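Long-range contacts in YjbQ family protein (Aeropyrum pernix, PDB 2P6H), which is of unknown function but belongs to the UPF0047 (YjbQ) family and assembles as a trimer with a sulfate held in a polar pocket of the subunit: residues T45-V50 with L88-I93; V8-R13 with I114-M119; M1-F6 with N128-G133; V41-A46 with R123-N128; L14-V19 with R56-I61. All coordinates share one frame; numbering follows the deposited sequence.

Contact 1. Residues T45-V50 with L88-I93; sequences TAAVAV and LGNTII. With SO4 (sulfate ion), chain C.
Ala47 and Ile93 meet in a buried strand-on-helix packing, where strand 46-51, at one edge of a three-stranded antiparallel sheet, lies over the last turn of helix 84-93. The short segments run nearly the same way, their axes 26° apart and 7.3 Å from each other. One methyl branch does most of the touching: CG2 of Ile93 lies 3.6 Å from CB of Ala47 and 4.1 Å from CB of Ala49, two alanines that present their methyl groups to the helix from alternate positions of the strand. The torsion of Ile93 that sets CG2 anti to its backbone N aims that branch at the strand; CG2 also comes within 3.8 Å of the carbonyl O of Val48. One turn earlier the side chain of Asn90 reaches up beside the carbonyl of Ala46. Just before the strand, Thr45 points away from residues 88-93 and donates through OG1 to sulfate O3, 3.0 Å away. In the trimer, Ile92 packs on Ile92 of both neighbouring subunits. Small methyls facing a single branched residue probably allow the close approach of helix and strand; the contact is mainly apolar, with an amide at one end and an anion pocket just past it.

Contact 2. Residues V8-R13 with I114-M119; sequences VKTERR and ILFVEM. With SO4 (sulfate ion), chain E.
Phe116 and Glu118 both carry CG anti to the backbone N (chi1 -175° and 174°), which sends ring and carboxylate from one side of strand 113-118 toward Val8 and Thr10. The contact thus joins the two antiparallel sheets of the fold: strand 2-9, an edge of the five-stranded sheet, and the loop after it pass over the central strand of the three-stranded one. Val8 lays CG1 over one face of the Phe116 ring, 4.2 Å from CG and displaced toward the rim, while CG2 of Thr10 approaches CE1 obliquely at 3.9 Å. Glu118 bends at chi2 and crosses Thr10 at about a right angle, bringing OE2 to 2.8 Å from Thr10 OG1. The same OE2 forms a salt bridge with Arg125 NE, and OE1 accepts the backbone N-H of Asp120, so the buried carboxylate is held from several directions. An alanine at Glu118 would remove the carboxylate and is likely to leave the guanidinium of Arg125 without its buried counter-charge and freer to shift. At the outer side of strand 2-9, the backbone N of Lys9 donates to sulfate O4 at 3.2 Å, along a nearly straight N-H...O line of 170°.

Contact 3. Residues M1-F6 with N128-G133; sequences METGSF and NLLYLG
Met1 forms an apolar cluster with Leu130 and Leu132 at one end of this strand pair: its CE lies 3.9 Å from CD1 of Leu130, and its CB 3.7 Å from CD1 of Leu132. At the other end, Leu129 sets CD1 against the edge of the Phe6 ring, 3.8 Å from CD2. The backbones between them are antiparallel neighbours. Glu2 and Tyr131 form one hydrogen-bonded pair, with Glu2 N to Tyr131 O at 2.8 Å, and Gly4 and Leu129 form the next, with Leu129 N to Gly4 O at 2.7 Å. Thr3 faces Leu130 in the intervening non-hydrogen-bonded pair. Toward the polar edge, a water donates to Leu129 O at 3.1 Å, and the amide of Asn128 lies beside Ser5. Strand 124-133 continues the five-stranded sheet to strand 35-40. Trp26 of helix 20-28 covers Glu2, Leu129 and Tyr131, whereas Leu130 packs on Pro100 of the second subunit and Leu132 on Leu132 of the third.

Contact 4. Residues V41-A46 with R123-N128; sequences VPHTTA and RERTVN. With SO4 (sulfate ion), chain C.
The His43 imidazole is layered between Pro42 CG over one face and Arg125 over the other, with the backbone N of Thr126 at its edge. This is where the loop joining strands 35-40 and 46-51 meets strand 124-133 and forms a pocket that here holds a sulfate, probably from the crystallisation liquor; such a site is consistent with binding an anionic group. Arg125 CD stands 3.8 Å from the ring centroid, 16° off the normal, a CH-pi contact; farther along, the guanidinium plane is turned 51° from the ring. Thr126 N donates to His43 NE2 at 2.9 Å, exactly in the ring plane, which fixes NE2 as the acceptor. An alanine in place of His43 would remove that acceptor and is likely to leave the Thr126 N-H without its mate and the Arg125 chain without support on that side.

The guanidinium has Arg123 CD over one face and Ala46 CB over the other. Its NH2 donates in plane to Thr45 OG1 at 2.9 Å, NE pairs with Glu118, and NH1 reaches sulfate O3, also at 2.9 Å. The bend of Arg125 at chi2 (-62°) turns its chain up along the imidazole to the anion. Across the sulfate, Thr44 grips O4 twice, through its backbone N and through OG1, each at 2.8 Å.

Contact 5. Residues L14-V19 with R56-I61; sequences LQVLDV and RLMEDI. With SO4 (sulfate ion), chain D.
A water bridges Val16 and Met58, accepting from Val16 N at 3.2 Å and donating to Met58 O at 3.0 Å. It links strand 15-18, an edge of the three-stranded antiparallel sheet, to helix 55-69, whose segment runs at 139° to the strand, nearer antiparallel than perpendicular, with the segment axes 7.8 Å apart. Val16 is the centre of the packing. Its CG2, set anti to the carbonyl carbon, meets CG2 of Ile61 at 3.7 Å, the two side chains crossing at about a right angle. Met58 bends at chi3 (67°), which brings its terminal CE around to CG1 of the same valine, 4.1 Å away, and close to the valine carbonyl. Val16 also packs on Leu115 of the neighbouring strand 113-118 and on Val62 of the helix. The helix also meets the third subunit: Asp60 accepts backbone N-H groups of Lys76 and His77, and Ile61 packs on Leu88, all three residues of that chain. Just before the strand, Leu14 N donates to sulfate O2 at 2.9 Å.

Overall arrangement
Contacts 1, 2 and 5 share the three-stranded sheet: strand 113-118 of contact 2 runs between strand 46-51 of contact 1 and strand 15-18 of contact 5. Contacts 3 and 4 follow strand 124-133 of the larger sheet and share Asn128. The sulfate pocket of Thr44, Thr45 and Arg125 lies where contacts 1 and 4 overlap at Thr45 and Ala46, their centres 10 Å apart; contact 2, centred 9 Å from contact 4, supplies the second shell through Glu118 OE2, 2.7 Å from Arg125 NE. Contacts 3 and 5 lie on opposite sides of the chain's centre, about 25 Å apart between centres, yet Phe6 still touches Val19. Contacts 1, 3, 4 and 5 also face neighbouring subunits.

Contact 1. Residues T45-V50 with L88-I93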
# COMPACT_ATOMS: atom_id res chain seq x y z
N THR A 45 -10.69 10.36 1.95
CA THR A 45 -9.84 11.55 2.19
C THR A 45 -9.10 11.47 3.51
O THR A 45 -8.70 12.48 4.09
CB THR A 45 -10.68 12.83 2.21
OG1 THR A 45 -11.69 12.71 3.21
CG2 THR A 45 -11.35 13.05 0.86
N ALA A 46 -8.87 10.24 3.93
CA ALA A 46 -8.04 9.95 5.09
C ALA A 46 -7.33 8.67 4.75
O ALA A 46 -7.70 7.94 3.84
CB ALA A 46 -8.88 9.80 6.42
N ALA A 47 -6.25 8.37 5.46
CA ALA A 47 -5.49 7.16 5.17
C ALA A 47 -4.90 6.57 6.45
O ALA A 47 -5.07 7.12 7.54
CB ALA A 47 -4.36 7.49 4.18
N VAL A 48 -4.26 5.40 6.31
CA VAL A 48 -3.53 4.83 7.44
C VAL A 48 -2.17 4.38 6.98
O VAL A 48 -2.00 3.85 5.90
CB VAL A 48 -4.26 3.60 8.00
CG1 VAL A 48 -4.68 2.67 6.86
CG2 VAL A 48 -3.32 2.84 8.93
N ALA A 49 -1.20 4.67 7.84
CA ALA A 49 0.16 4.31 7.54
C ALA A 49 0.80 3.69 8.77
O ALA A 49 0.29 3.78 9.88
CB ALA A 49 0.89 5.59 7.20
N VAL A 50 1.95 3.08 8.57
CA VAL A 50 2.70 2.53 9.69
C VAL A 50 4.07 3.14 9.71
O VAL A 50 4.84 3.04 8.76
CB VAL A 50 2.90 1.05 9.49
CG1 VAL A 50 3.82 0.50 10.58
CG2 VAL A 50 1.56 0.34 9.57
N LEU A 88 -5.90 12.60 -3.21
CA LEU A 88 -4.59 12.32 -3.78
C LEU A 88 -3.66 11.70 -2.72
O LEU A 88 -2.96 10.72 -3.00
CB LEU A 88 -3.98 13.60 -4.35
CG LEU A 88 -4.80 14.29 -5.45
CD1 LEU A 88 -4.06 15.53 -5.92
CD2 LEU A 88 -5.04 13.34 -6.63
N GLY A 89 -3.66 12.25 -1.52
CA GLY A 89 -2.81 11.70 -0.46
C GLY A 89 -3.22 10.27 -0.15
O GLY A 89 -2.37 9.38 0.01
N ASN A 90 -4.52 10.05 -0.06
CA ASN A 90 -5.05 8.71 0.21
C ASN A 90 -4.58 7.71 -0.82
O ASN A 90 -4.25 6.59 -0.51
CB ASN A 90 -6.59 8.76 0.25
CG ASN A 90 -7.20 7.36 0.27
OD1 ASN A 90 -7.73 6.90 1.27
ND2 ASN A 90 -7.14 6.68 -0.89
N THR A 91 -4.56 8.12 -2.13
CA THR A 91 -4.14 7.13 -3.14
C THR A 91 -2.69 6.67 -3.00
O THR A 91 -2.35 5.56 -3.38
CB THR A 91 -4.39 7.63 -4.58
OG1 THR A 91 -3.35 8.53 -4.98
CG2 THR A 91 -5.75 8.31 -4.75
N ILE A 92 -1.76 7.54 -2.54
CA ILE A 92 -0.38 6.95 -2.49
C ILE A 92 0.04 6.61 -1.08
O ILE A 92 1.17 6.20 -0.84
CB ILE A 92 0.64 7.96 -2.97
CG1 ILE A 92 0.41 9.28 -2.20
CG2 ILE A 92 0.45 8.21 -4.48
CD1 ILE A 92 1.48 10.37 -2.36
N ILE A 93 -0.87 6.80 -0.09
CA ILE A 93 -0.53 6.31 1.24
C ILE A 93 -1.25 5.00 1.49
O ILE A 93 -0.69 4.04 2.01
CB ILE A 93 -0.96 7.34 2.31
CG1 ILE A 93 -0.06 8.58 2.27
CG2 ILE A 93 -0.86 6.73 3.72
CD1 ILE A 93 -0.62 9.73 3.10
S SO4 C . -14.77 10.33 2.86
O1 SO4 C . -15.05 11.69 2.22
O2 SO4 C . -15.79 9.92 3.83
O3 SO4 C . -13.50 10.35 3.59
O4 SO4 C . -14.69 9.29 1.84

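Contact 2. Residues V8-R13 with I114-M119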
# COMPACT_ATOMS: atom_id res chain seq x y z
N VAL A 8 -12.19 8.04 15.52
CA VAL A 8 -11.03 8.89 15.68
C VAL A 8 -11.46 10.30 15.33
O VAL A 8 -11.80 10.60 14.19
CB VAL A 8 -9.91 8.43 14.72
CG1 VAL A 8 -8.73 9.41 14.82
CG2 VAL A 8 -9.43 7.03 15.07
N LYS A 9 -11.46 11.14 16.35
CA LYS A 9 -11.84 12.53 16.20
C LYS A 9 -10.62 13.35 15.83
O LYS A 9 -9.68 13.49 16.60
CB LYS A 9 -12.42 13.02 17.53
CG LYS A 9 -13.18 14.33 17.39
CD LYS A 9 -12.55 15.47 18.20
CE LYS A 9 -13.57 16.55 18.60
NZ LYS A 9 -13.23 17.81 17.94
N THR A 10 -10.60 13.88 14.61
CA THR A 10 -9.46 14.68 14.21
C THR A 10 -9.75 16.15 14.48
O THR A 10 -10.89 16.59 14.51
CB THR A 10 -9.16 14.40 12.72
OG1 THR A 10 -10.18 14.99 11.92
CG2 THR A 10 -9.15 12.89 12.46
N GLU A 11 -8.69 16.93 14.70
CA GLU A 11 -8.84 18.32 15.09
C GLU A 11 -8.45 19.37 14.06
O GLU A 11 -8.90 20.52 14.14
CB GLU A 11 -8.05 18.54 16.38
CG GLU A 11 -8.25 17.39 17.37
CD GLU A 11 -6.96 16.96 18.05
OE1 GLU A 11 -6.08 17.81 18.30
OE2 GLU A 11 -6.84 15.75 18.34
N ARG A 12 -7.61 18.99 13.10
CA ARG A 12 -7.07 19.88 12.06
C ARG A 12 -7.35 19.36 10.64
O ARG A 12 -7.64 18.19 10.43
CB ARG A 12 -5.57 20.01 12.28
CG ARG A 12 -5.21 21.17 13.20
CD ARG A 12 -4.81 22.43 12.42
NE ARG A 12 -5.52 22.50 11.14
CZ ARG A 12 -6.00 23.71 10.76
NH1 ARG A 12 -5.76 24.78 11.51
NH2 ARG A 12 -6.77 23.80 9.68
N ARG A 13 -7.19 20.21 9.63
CA ARG A 13 -7.35 19.77 8.26
C ARG A 13 -6.41 18.61 7.98
O ARG A 13 -6.80 17.56 7.48
CB ARG A 13 -7.04 20.94 7.32
CG ARG A 13 -7.39 20.62 5.86
CD ARG A 13 -6.98 21.73 4.89
NE ARG A 13 -7.74 21.60 3.64
CZ ARG A 13 -7.54 22.53 2.68
NH1 ARG A 13 -6.62 23.47 2.84
NH2 ARG A 13 -8.32 22.53 1.59
N ILE A 114 0.73 2.43 14.35
CA ILE A 114 -0.38 2.59 13.43
C ILE A 114 -0.82 4.03 13.44
O ILE A 114 -1.35 4.54 14.42
CB ILE A 114 -1.57 1.69 13.84
CG1 ILE A 114 -1.11 0.23 13.91
CG2 ILE A 114 -2.68 1.78 12.78
CD1 ILE A 114 -2.01 -0.82 14.55
N LEU A 115 -0.63 4.71 12.32
CA LEU A 115 -0.96 6.13 12.25
C LEU A 115 -2.15 6.46 11.37
O LEU A 115 -2.20 6.07 10.20
CB LEU A 115 0.26 6.91 11.74
CG LEU A 115 1.56 6.62 12.50
CD1 LEU A 115 2.72 7.35 11.86
CD2 LEU A 115 1.41 7.05 13.96
N PHE A 116 -3.12 7.17 11.93
CA PHE A 116 -4.28 7.61 11.18
C PHE A 116 -3.82 8.92 10.54
O PHE A 116 -3.30 9.81 11.23
CB PHE A 116 -5.47 7.90 12.09
CG PHE A 116 -6.73 8.25 11.33
CD1 PHE A 116 -6.95 9.55 10.90
CD2 PHE A 116 -7.67 7.27 11.03
CE1 PHE A 116 -8.10 9.87 10.17
CE2 PHE A 116 -8.82 7.58 10.31
CZ PHE A 116 -9.04 8.88 9.88
N VAL A 117 -3.99 9.03 9.23
CA VAL A 117 -3.59 10.24 8.53
C VAL A 117 -4.80 11.00 8.03
O VAL A 117 -5.43 10.63 7.04
CB VAL A 117 -2.76 9.83 7.34
CG1 VAL A 117 -2.24 11.08 6.61
CG2 VAL A 117 -1.58 8.99 7.79
N GLU A 118 -5.17 12.06 8.74
CA GLU A 118 -6.32 12.90 8.37
C GLU A 118 -5.87 13.98 7.38
O GLU A 118 -4.88 14.67 7.61
CB GLU A 118 -6.90 13.57 9.63
CG GLU A 118 -8.01 14.58 9.38
CD GLU A 118 -9.23 13.97 8.71
OE1 GLU A 118 -9.21 13.79 7.47
OE2 GLU A 118 -10.21 13.66 9.42
N MET A 119 -6.60 14.12 6.28
CA MET A 119 -6.25 15.13 5.29
C MET A 119 -7.41 16.07 4.98
O MET A 119 -7.27 17.01 4.19
CB MET A 119 -5.73 14.45 4.01
CG MET A 119 -4.39 13.75 4.27
SD MET A 119 -3.78 12.72 2.94
CE MET A 119 -4.60 11.17 3.30
S SO4 E . -10.81 10.36 20.39
O1 SO4 E . -10.55 9.32 21.33
O2 SO4 E . -10.42 11.69 20.69
O3 SO4 E . -12.34 10.38 20.12
O4 SO4 E . -10.24 10.05 19.09

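Contact 3. Residues M1-F6 with N128-G133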
# COMPACT_ATOMS: atom_id res chain seq x y z
N MET A 1 -13.84 -15.33 11.98
CA MET A 1 -13.15 -14.02 12.11
C MET A 1 -13.91 -13.07 13.02
O MET A 1 -15.12 -13.22 13.23
CB MET A 1 -12.99 -13.38 10.73
CG MET A 1 -14.30 -13.17 10.00
SD MET A 1 -14.08 -12.56 8.33
CE MET A 1 -15.37 -11.30 8.27
N GLU A 2 -13.19 -12.10 13.57
CA GLU A 2 -13.77 -11.11 14.43
C GLU A 2 -13.71 -9.76 13.77
O GLU A 2 -12.90 -9.47 12.92
CB GLU A 2 -12.98 -11.00 15.73
CG GLU A 2 -12.82 -12.32 16.48
CD GLU A 2 -14.17 -12.80 16.98
OE1 GLU A 2 -15.05 -11.98 17.19
OE2 GLU A 2 -14.31 -13.98 17.18
N THR A 3 -14.60 -8.92 14.24
CA THR A 3 -14.77 -7.69 13.54
C THR A 3 -15.18 -6.55 14.50
O THR A 3 -15.87 -6.78 15.49
CB THR A 3 -15.85 -7.98 12.49
OG1 THR A 3 -15.29 -7.83 11.16
CG2 THR A 3 -17.08 -7.11 12.69
N GLY A 4 -14.59 -5.38 14.25
CA GLY A 4 -14.73 -4.26 15.15
C GLY A 4 -14.37 -2.92 14.53
O GLY A 4 -13.97 -2.84 13.37
N SER A 5 -14.51 -1.86 15.32
CA SER A 5 -14.19 -0.52 14.84
C SER A 5 -14.14 0.46 15.99
O SER A 5 -14.64 0.18 17.08
CB SER A 5 -15.26 -0.05 13.86
OG SER A 5 -16.45 0.29 14.56
N PHE A 6 -13.53 1.61 15.74
CA PHE A 6 -13.45 2.66 16.73
C PHE A 6 -13.36 3.99 16.01
O PHE A 6 -12.97 4.08 14.86
CB PHE A 6 -12.24 2.44 17.68
CG PHE A 6 -10.89 2.50 16.99
CD1 PHE A 6 -10.31 3.73 16.70
CD2 PHE A 6 -10.20 1.32 16.73
CE1 PHE A 6 -9.03 3.77 16.13
CE2 PHE A 6 -8.92 1.38 16.17
CZ PHE A 6 -8.33 2.60 15.87
N ASN A 128 -11.82 0.69 10.88
CA ASN A 128 -12.43 -0.61 10.97
C ASN A 128 -11.34 -1.67 11.19
O ASN A 128 -10.20 -1.51 10.76
CB ASN A 128 -13.17 -0.88 9.64
CG ASN A 128 -14.41 -0.02 9.53
OD1 ASN A 128 -14.86 0.35 8.45
ND2 ASN A 128 -15.01 0.28 10.70
N LEU A 129 -11.71 -2.75 11.87
CA LEU A 129 -10.74 -3.79 12.21
C LEU A 129 -11.31 -5.17 11.93
O LEU A 129 -12.50 -5.43 12.14
CB LEU A 129 -10.36 -3.71 13.69
CG LEU A 129 -9.91 -2.34 14.22
CD1 LEU A 129 -9.90 -2.31 15.74
CD2 LEU A 129 -8.53 -2.01 13.67
N LEU A 130 -10.46 -6.06 11.44
CA LEU A 130 -10.85 -7.43 11.11
C LEU A 130 -9.75 -8.38 11.56
O LEU A 130 -8.58 -8.21 11.25
CB LEU A 130 -11.07 -7.57 9.59
CG LEU A 130 -11.47 -9.00 9.14
CD1 LEU A 130 -12.24 -8.99 7.82
CD2 LEU A 130 -10.26 -9.91 8.93
N TYR A 131 -10.13 -9.41 12.31
CA TYR A 131 -9.16 -10.39 12.75
C TYR A 131 -9.54 -11.74 12.18
O TYR A 131 -10.67 -12.21 12.37
CB TYR A 131 -9.10 -10.51 14.27
CG TYR A 131 -8.11 -11.57 14.69
CD1 TYR A 131 -6.74 -11.37 14.53
CD2 TYR A 131 -8.54 -12.81 15.17
CE1 TYR A 131 -5.82 -12.37 14.82
CE2 TYR A 131 -7.62 -13.83 15.46
CZ TYR A 131 -6.27 -13.60 15.28
OH TYR A 131 -5.36 -14.61 15.53
N LEU A 132 -8.60 -12.35 11.48
CA LEU A 132 -8.82 -13.62 10.82
C LEU A 132 -7.78 -14.60 11.31
O LEU A 132 -6.59 -14.48 11.02
CB LEU A 132 -8.70 -13.44 9.29
CG LEU A 132 -9.07 -14.69 8.47
CD1 LEU A 132 -10.58 -14.87 8.33
CD2 LEU A 132 -8.51 -14.66 7.05
N GLY A 133 -8.18 -15.60 12.08
CA GLY A 133 -7.22 -16.57 12.56
C GLY A 133 -7.63 -17.29 13.83
O GLY A 133 -8.79 -17.23 14.26
O HOH W 1 -14.73 -4.69 10.12

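Contact 4. Residues V41-A46 with R123-N128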
# COMPACT_ATOMS: atom_id res chain seq x y z
N VAL A 41 -9.55 2.00 6.80
CA VAL A 41 -10.47 3.10 6.97
C VAL A 41 -11.37 3.20 5.72
O VAL A 41 -10.93 2.98 4.60
CB VAL A 41 -9.66 4.40 7.29
CG1 VAL A 41 -8.53 4.08 8.27
CG2 VAL A 41 -9.06 4.97 6.02
N PRO A 42 -12.66 3.44 5.93
CA PRO A 42 -13.62 3.54 4.85
C PRO A 42 -13.64 4.95 4.21
O PRO A 42 -14.54 5.28 3.45
CB PRO A 42 -14.96 3.26 5.50
CG PRO A 42 -14.84 3.97 6.83
CD PRO A 42 -13.36 3.56 7.21
N HIS A 43 -12.64 5.75 4.53
CA HIS A 43 -12.59 7.13 4.02
C HIS A 43 -11.71 7.29 2.78
O HIS A 43 -10.65 6.67 2.70
CB HIS A 43 -12.11 8.08 5.12
CG HIS A 43 -12.86 7.95 6.41
ND1 HIS A 43 -14.21 8.20 6.51
CD2 HIS A 43 -12.45 7.60 7.65
CE1 HIS A 43 -14.61 8.01 7.75
NE2 HIS A 43 -13.56 7.64 8.47
N THR A 44 -12.15 8.13 1.84
CA THR A 44 -11.38 8.41 0.63
C THR A 44 -10.51 9.67 0.83
O THR A 44 -9.71 10.00 -0.04
CB THR A 44 -12.29 8.68 -0.59
OG1 THR A 44 -13.07 9.86 -0.36
CG2 THR A 44 -13.22 7.49 -0.86
N THR A 45 -10.69 10.36 1.95
CA THR A 45 -9.84 11.55 2.19
C THR A 45 -9.10 11.47 3.51
O THR A 45 -8.70 12.48 4.09
CB THR A 45 -10.68 12.83 2.21
OG1 THR A 45 -11.69 12.71 3.21
CG2 THR A 45 -11.35 13.05 0.86
N ALA A 46 -8.87 10.24 3.93
CA ALA A 46 -8.04 9.95 5.09
C ALA A 46 -7.33 8.67 4.75
O ALA A 46 -7.70 7.94 3.84
CB ALA A 46 -8.88 9.80 6.42
N ARG A 123 -12.79 16.13 11.57
CA ARG A 123 -13.92 15.21 11.36
C ARG A 123 -13.91 14.07 12.37
O ARG A 123 -12.90 13.77 13.00
CB ARG A 123 -13.83 14.60 9.96
CG ARG A 123 -14.15 15.55 8.81
CD ARG A 123 -14.24 14.79 7.48
NE ARG A 123 -14.27 15.69 6.31
CZ ARG A 123 -15.44 16.28 5.97
NH1 ARG A 123 -16.54 16.10 6.67
NH2 ARG A 123 -15.46 17.07 4.88
N GLU A 124 -15.07 13.44 12.51
CA GLU A 124 -15.14 12.30 13.37
C GLU A 124 -15.00 11.11 12.43
O GLU A 124 -15.91 10.76 11.69
CB GLU A 124 -16.50 12.32 14.16
CG GLU A 124 -17.00 10.92 14.50
CD GLU A 124 -17.07 10.78 16.00
OE1 GLU A 124 -16.13 11.21 16.66
OE2 GLU A 124 -18.06 10.27 16.50
N ARG A 125 -13.80 10.54 12.47
CA ARG A 125 -13.46 9.45 11.57
C ARG A 125 -13.62 8.05 12.16
O ARG A 125 -13.82 7.89 13.35
CB ARG A 125 -12.03 9.65 11.09
CG ARG A 125 -11.78 10.96 10.38
CD ARG A 125 -12.61 11.11 9.10
NE ARG A 125 -11.91 11.97 8.16
CZ ARG A 125 -12.17 12.02 6.86
NH1 ARG A 125 -13.14 11.27 6.34
NH2 ARG A 125 -11.41 12.77 6.05
N THR A 126 -13.54 7.04 11.30
CA THR A 126 -13.70 5.63 11.70
C THR A 126 -12.53 4.77 11.24
O THR A 126 -11.96 4.96 10.18
CB THR A 126 -14.97 5.08 11.08
OG1 THR A 126 -16.09 5.82 11.57
CG2 THR A 126 -15.14 3.61 11.46
N VAL A 127 -12.15 3.83 12.12
CA VAL A 127 -11.17 2.81 11.75
C VAL A 127 -11.81 1.48 11.95
O VAL A 127 -12.35 1.19 13.02
CB VAL A 127 -9.97 2.90 12.70
CG1 VAL A 127 -9.01 1.72 12.42
CG2 VAL A 127 -9.22 4.20 12.52
N ASN A 128 -11.82 0.69 10.88
CA ASN A 128 -12.43 -0.61 10.97
C ASN A 128 -11.34 -1.67 11.19
O ASN A 128 -10.20 -1.51 10.76
CB ASN A 128 -13.17 -0.88 9.64
CG ASN A 128 -14.41 -0.02 9.53
OD1 ASN A 128 -14.86 0.35 8.45
ND2 ASN A 128 -15.01 0.28 10.70
S SO4 C . -14.77 10.33 2.86
O1 SO4 C . -15.05 11.69 2.22
O2 SO4 C . -15.79 9.92 3.83
O3 SO4 C . -13.50 10.35 3.59
O4 SO4 C . -14.69 9.29 1.84

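Contact 5. Residues L14-V19 with R56-I61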
# COMPACT_ATOMS: atom_id res chain seq x y z
N LEU A 14 -5.13 18.79 8.30
CA LEU A 14 -4.13 17.71 8.10
C LEU A 14 -3.61 17.37 9.47
O LEU A 14 -3.19 18.23 10.24
CB LEU A 14 -2.91 18.04 7.12
CG LEU A 14 -3.35 18.20 5.67
CD1 LEU A 14 -3.97 19.57 5.39
CD2 LEU A 14 -2.20 18.03 4.67
N GLN A 15 -3.63 16.09 9.79
CA GLN A 15 -3.14 15.67 11.09
C GLN A 15 -2.86 14.18 11.11
O GLN A 15 -3.58 13.39 10.52
CB GLN A 15 -4.19 16.06 12.16
CG GLN A 15 -4.04 15.39 13.52
CD GLN A 15 -5.10 15.84 14.52
OE1 GLN A 15 -6.26 16.04 14.16
NE2 GLN A 15 -4.71 15.96 15.78
N VAL A 16 -1.77 13.81 11.78
CA VAL A 16 -1.39 12.41 11.90
C VAL A 16 -1.62 12.02 13.35
O VAL A 16 -1.16 12.73 14.26
CB VAL A 16 0.08 12.20 11.54
CG1 VAL A 16 0.48 10.75 11.81
CG2 VAL A 16 0.33 12.56 10.08
N LEU A 17 -2.33 10.92 13.57
CA LEU A 17 -2.63 10.45 14.92
C LEU A 17 -2.18 9.00 15.11
O LEU A 17 -2.37 8.18 14.23
CB LEU A 17 -4.14 10.50 15.19
CG LEU A 17 -4.85 11.83 14.99
CD1 LEU A 17 -6.31 11.73 15.38
CD2 LEU A 17 -4.16 12.88 15.83
N ASP A 18 -1.58 8.72 16.27
CA ASP A 18 -1.14 7.37 16.63
C ASP A 18 -2.33 6.64 17.28
O ASP A 18 -2.73 6.96 18.41
CB ASP A 18 0.01 7.44 17.65
CG ASP A 18 0.52 6.06 18.05
OD1 ASP A 18 -0.10 5.03 17.70
OD2 ASP A 18 1.57 6.01 18.73
N VAL A 19 -2.88 5.67 16.57
CA VAL A 19 -4.04 4.92 17.10
C VAL A 19 -3.67 3.48 17.47
O VAL A 19 -4.52 2.61 17.63
CB VAL A 19 -5.20 4.93 16.07
CG1 VAL A 19 -5.65 6.37 15.80
CG2 VAL A 19 -4.75 4.29 14.77
N ARG A 56 7.89 15.40 15.97
CA ARG A 56 8.38 16.22 14.88
C ARG A 56 8.18 15.51 13.54
O ARG A 56 7.72 16.08 12.56
CB ARG A 56 9.86 16.49 15.11
CG ARG A 56 10.10 17.51 16.22
CD ARG A 56 11.47 17.34 16.88
NE ARG A 56 11.50 18.03 18.18
CZ ARG A 56 11.49 17.26 19.28
NH1 ARG A 56 11.46 15.95 19.18
NH2 ARG A 56 11.49 17.84 20.49
N LEU A 57 8.47 14.21 13.49
CA LEU A 57 8.25 13.43 12.26
C LEU A 57 6.80 13.52 11.81
O LEU A 57 6.50 13.59 10.62
CB LEU A 57 8.62 11.95 12.52
CG LEU A 57 8.33 11.02 11.31
CD1 LEU A 57 9.11 11.43 10.06
CD2 LEU A 57 8.69 9.56 11.59
N MET A 58 5.89 13.49 12.77
CA MET A 58 4.47 13.53 12.45
C MET A 58 4.10 14.86 11.81
O MET A 58 3.19 14.94 10.98
CB MET A 58 3.66 13.26 13.71
CG MET A 58 3.81 11.81 14.17
SD MET A 58 3.24 11.51 15.84
CE MET A 58 1.47 11.78 15.65
N GLU A 59 4.81 15.92 12.20
CA GLU A 59 4.63 17.23 11.60
C GLU A 59 5.16 17.18 10.21
O GLU A 59 4.58 17.71 9.27
CB GLU A 59 5.41 18.33 12.37
CG GLU A 59 4.58 18.92 13.52
CD GLU A 59 5.32 20.10 14.11
OE1 GLU A 59 5.15 21.21 13.62
OE2 GLU A 59 6.07 19.90 15.07
N ASP A 60 6.32 16.53 10.05
CA ASP A 60 6.95 16.44 8.74
C ASP A 60 6.06 15.70 7.73
O ASP A 60 6.02 16.00 6.56
CB ASP A 60 8.28 15.69 8.85
CG ASP A 60 9.36 16.53 9.55
OD1 ASP A 60 9.25 17.76 9.55
OD2 ASP A 60 10.30 15.93 10.05
N ILE A 61 5.38 14.64 8.26
CA ILE A 61 4.52 13.89 7.37
C ILE A 61 3.41 14.76 6.79
O ILE A 61 3.08 14.71 5.62
CB ILE A 61 3.96 12.75 8.18
CG1 ILE A 61 5.09 11.73 8.43
CG2 ILE A 61 2.82 12.09 7.37
CD1 ILE A 61 4.74 10.46 9.20
S SO4 D . -3.72 22.77 7.84
O1 SO4 D . -2.41 23.11 8.45
O2 SO4 D . -4.29 21.57 8.55
O3 SO4 D . -4.66 23.94 7.98
O4 SO4 D . -3.54 22.48 6.39
O HOH W 2 0.72 15.75 12.53